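Local atomic coordinates of TRAP dicarboxylate transporter-DctP subunit (Desulfovibrio desulfuricans subsp. desulfuricans, PDB entry 4NHB), a protein that binds sn-glycerol-3-phosphate as the periplasmic solute-binding subunit of a TRAP transporter, probably delivering it for uptake into the cell. Residues Lys125-Asp128 with Leu129-Gly133. Numbering follows the deposited sequence.
Sequences KTFD and LINEG
The phenyl ring of Phe127 has CB of Asn131 over one face, 4.2 Å from CE2, while OD1 of its neighbour Asp128 lies at the edge, in the ring plane. Phe127 and Asn131 run side by side one helical turn apart, and the side-chain amide is nearly parallel to the ring, 18° from its plane. With CG anti to the backbone N (chi1 179°), the ring runs along this flank of the helix, where it also meets Ala145. The amide's ND2 bonds to Thr142 OG1, which helps to orient it and ties this side of the helix to strand 140-142.

Thr126 and Ile130 form a second pair pointing the same way, the methyl CG2 of Thr126 3.8 Å from CD1 of Ile130; Thr126 OG1 turns instead to Ser326 OG. CG of Lys125, whose chain is exposed, lies 3.9 Å from CD1 of Leu129. Leu129 and Ile130 both pack on Ile323 of helix 320-329.

Backbone bonds such as Leu129 N to Lys125 O (2.9 Å) hold the turns together. At the end, Asp128 O receives weak bonds from Asn131 N (3.3 Å) and Glu132 N (3.0 Å), where Glu132 leaves helical geometry and Gly133 becomes the N-cap of helix 134-138. Such i to i+4 side-chain pairs and a last turn closed by weak bonds belong to a short amphipathic α-helix, here a peripheral element of the DctP-type solute-binding fold.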
ATOM      1  N   LYS A 125       6.294   5.590  16.613  1.00 19.03           N
ATOM      2  CA  LYS A 125       7.638   6.057  16.335  1.00 17.17           C
ATOM      3  C   LYS A 125       8.161   5.493  15.001  1.00 16.90           C
ATOM      4  O   LYS A 125       9.019   6.091  14.368  1.00 13.50           O
ATOM      5  CB  LYS A 125       8.572   5.644  17.480  1.00 28.00           C
ATOM      6  CG  LYS A 125       9.963   6.285  17.445  1.00 37.46           C
ATOM      7  CD  LYS A 125       9.933   7.787  17.811  1.00 45.30           C
ATOM      8  CE  LYS A 125      11.342   8.420  17.812  1.00 43.33           C
ATOM      9  NZ  LYS A 125      12.359   7.508  18.401  1.00 39.05           N
ATOM     10  N   THR A 126       7.665   4.328  14.596  1.00 14.73           N
ATOM     11  CA  THR A 126       8.180   3.686  13.381  1.00 12.99           C
ATOM     12  C   THR A 126       7.926   4.588  12.157  1.00 11.47           C
ATOM     13  O   THR A 126       8.811   4.820  11.330  1.00 17.82           O
ATOM     14  CB  THR A 126       7.541   2.335  13.139  1.00 12.43           C
ATOM     15  OG1 THR A 126       7.743   1.484  14.276  1.00 15.39           O
ATOM     16  CG2 THR A 126       8.170   1.685  11.912  1.00 16.07           C
ATOM     17  N   PHE A 127       6.697   5.082  12.051  1.00  8.91           N
ATOM     18  CA  PHE A 127       6.335   6.003  10.982  1.00 11.92           C
ATOM     19  C   PHE A 127       7.146   7.281  11.032  1.00 19.92           C
ATOM     20  O   PHE A 127       7.586   7.794  10.007  1.00 19.41           O
ATOM     21  CB  PHE A 127       4.862   6.370  11.114  1.00 14.64           C
ATOM     22  CG  PHE A 127       4.378   7.345  10.066  1.00 16.57           C
ATOM     23  CD1 PHE A 127       3.861   6.889   8.882  1.00 19.15           C
ATOM     24  CD2 PHE A 127       4.412   8.722  10.293  1.00 14.62           C
ATOM     25  CE1 PHE A 127       3.406   7.778   7.936  1.00 23.34           C
ATOM     26  CE2 PHE A 127       3.967   9.608   9.331  1.00 18.80           C
ATOM     27  CZ  PHE A 127       3.465   9.140   8.170  1.00 16.57           C
ATOM     28  N   ASP A 128       7.308   7.828  12.232  1.00 12.88           N
ATOM     29  CA  ASP A 128       8.107   9.042  12.393  1.00 21.04           C
ATOM     30  C   ASP A 128       9.533   8.828  11.883  1.00 17.90           C
ATOM     31  O   ASP A 128      10.042   9.655  11.130  1.00 21.10           O
ATOM     32  CB  ASP A 128       8.155   9.481  13.861  1.00 26.00           C
ATOM     33  CG  ASP A 128       6.834  10.040  14.354  1.00 23.46           C
ATOM     34  OD1 ASP A 128       5.880  10.149  13.565  1.00 22.53           O
ATOM     35  OD2 ASP A 128       6.745  10.359  15.556  1.00 29.24           O
ATOM     36  N   LEU A 129      10.158   7.707  12.261  1.00 16.93           N
ATOM     37  CA  LEU A 129      11.535   7.436  11.839  1.00 18.05           C
ATOM     38  C   LEU A 129      11.626   7.300  10.324  1.00 13.96           C
ATOM     39  O   LEU A 129      12.544   7.814   9.716  1.00 14.53           O
ATOM     40  CB  LEU A 129      12.098   6.181  12.515  1.00 13.05           C
ATOM     41  CG  LEU A 129      12.365   6.364  14.010  1.00 14.96           C
ATOM     42  CD1 LEU A 129      12.518   5.033  14.708  1.00 13.36           C
ATOM     43  CD2 LEU A 129      13.624   7.197  14.150  1.00 20.32           C
ATOM     44  N   ILE A 130      10.648   6.631   9.723  1.00 14.81           N
ATOM     45  CA  ILE A 130      10.656   6.384   8.290  1.00 16.43           C
ATOM     46  C   ILE A 130      10.462   7.682   7.510  1.00 16.31           C
ATOM     47  O   ILE A 130      11.040   7.865   6.455  1.00 19.12           O
ATOM     48  CB  ILE A 130       9.524   5.381   7.896  1.00 11.78           C
ATOM     49  CG1 ILE A 130       9.974   3.944   8.180  1.00 10.24           C
ATOM     50  CG2 ILE A 130       9.138   5.629   6.470  1.00 12.01           C
ATOM     51  CD1 ILE A 130       8.823   2.903   8.377  1.00  8.08           C
ATOM     52  N   ASN A 131       9.624   8.566   8.050  1.00 11.56           N
ATOM     53  CA  ASN A 131       9.238   9.790   7.402  1.00 13.77           C
ATOM     54  C   ASN A 131      10.177  10.957   7.618  1.00 22.25           C
ATOM     55  O   ASN A 131      10.085  11.963   6.908  1.00 23.76           O
ATOM     56  CB  ASN A 131       7.840  10.163   7.859  1.00 21.36           C
ATOM     57  CG  ASN A 131       7.068  10.906   6.805  1.00 31.15           C
ATOM     58  OD1 ASN A 131       6.695  12.069   7.006  1.00 35.65           O
ATOM     59  ND2 ASN A 131       6.833  10.257   5.658  1.00 26.54           N
ATOM     60  N   GLU A 132      11.081  10.843   8.591  1.00 17.64           N
ATOM     61  CA  GLU A 132      12.066  11.899   8.806  1.00 18.35           C
ATOM     62  C   GLU A 132      12.841  12.193   7.542  1.00 13.76           C
ATOM     63  O   GLU A 132      13.499  11.313   7.003  1.00 22.88           O
ATOM     64  CB  GLU A 132      13.074  11.511   9.900  1.00 26.55           C
ATOM     65  CG  GLU A 132      12.845  12.217  11.194  1.00 42.12           C
ATOM     66  CD  GLU A 132      12.875  13.709  11.023  1.00 50.19           C
ATOM     67  OE1 GLU A 132      13.650  14.186  10.159  1.00 51.99           O
ATOM     68  OE2 GLU A 132      12.111  14.395  11.734  1.00 52.76           O
ATOM     69  N   GLY A 133      12.809  13.438   7.097  1.00 14.05           N
ATOM     70  CA  GLY A 133      13.593  13.815   5.934  1.00 22.33           C
ATOM     71  C   GLY A 133      12.881  13.616   4.602  1.00 26.87           C
ATOM     72  O   GLY A 133      13.333  14.108   3.584  1.00 22.11           O
TER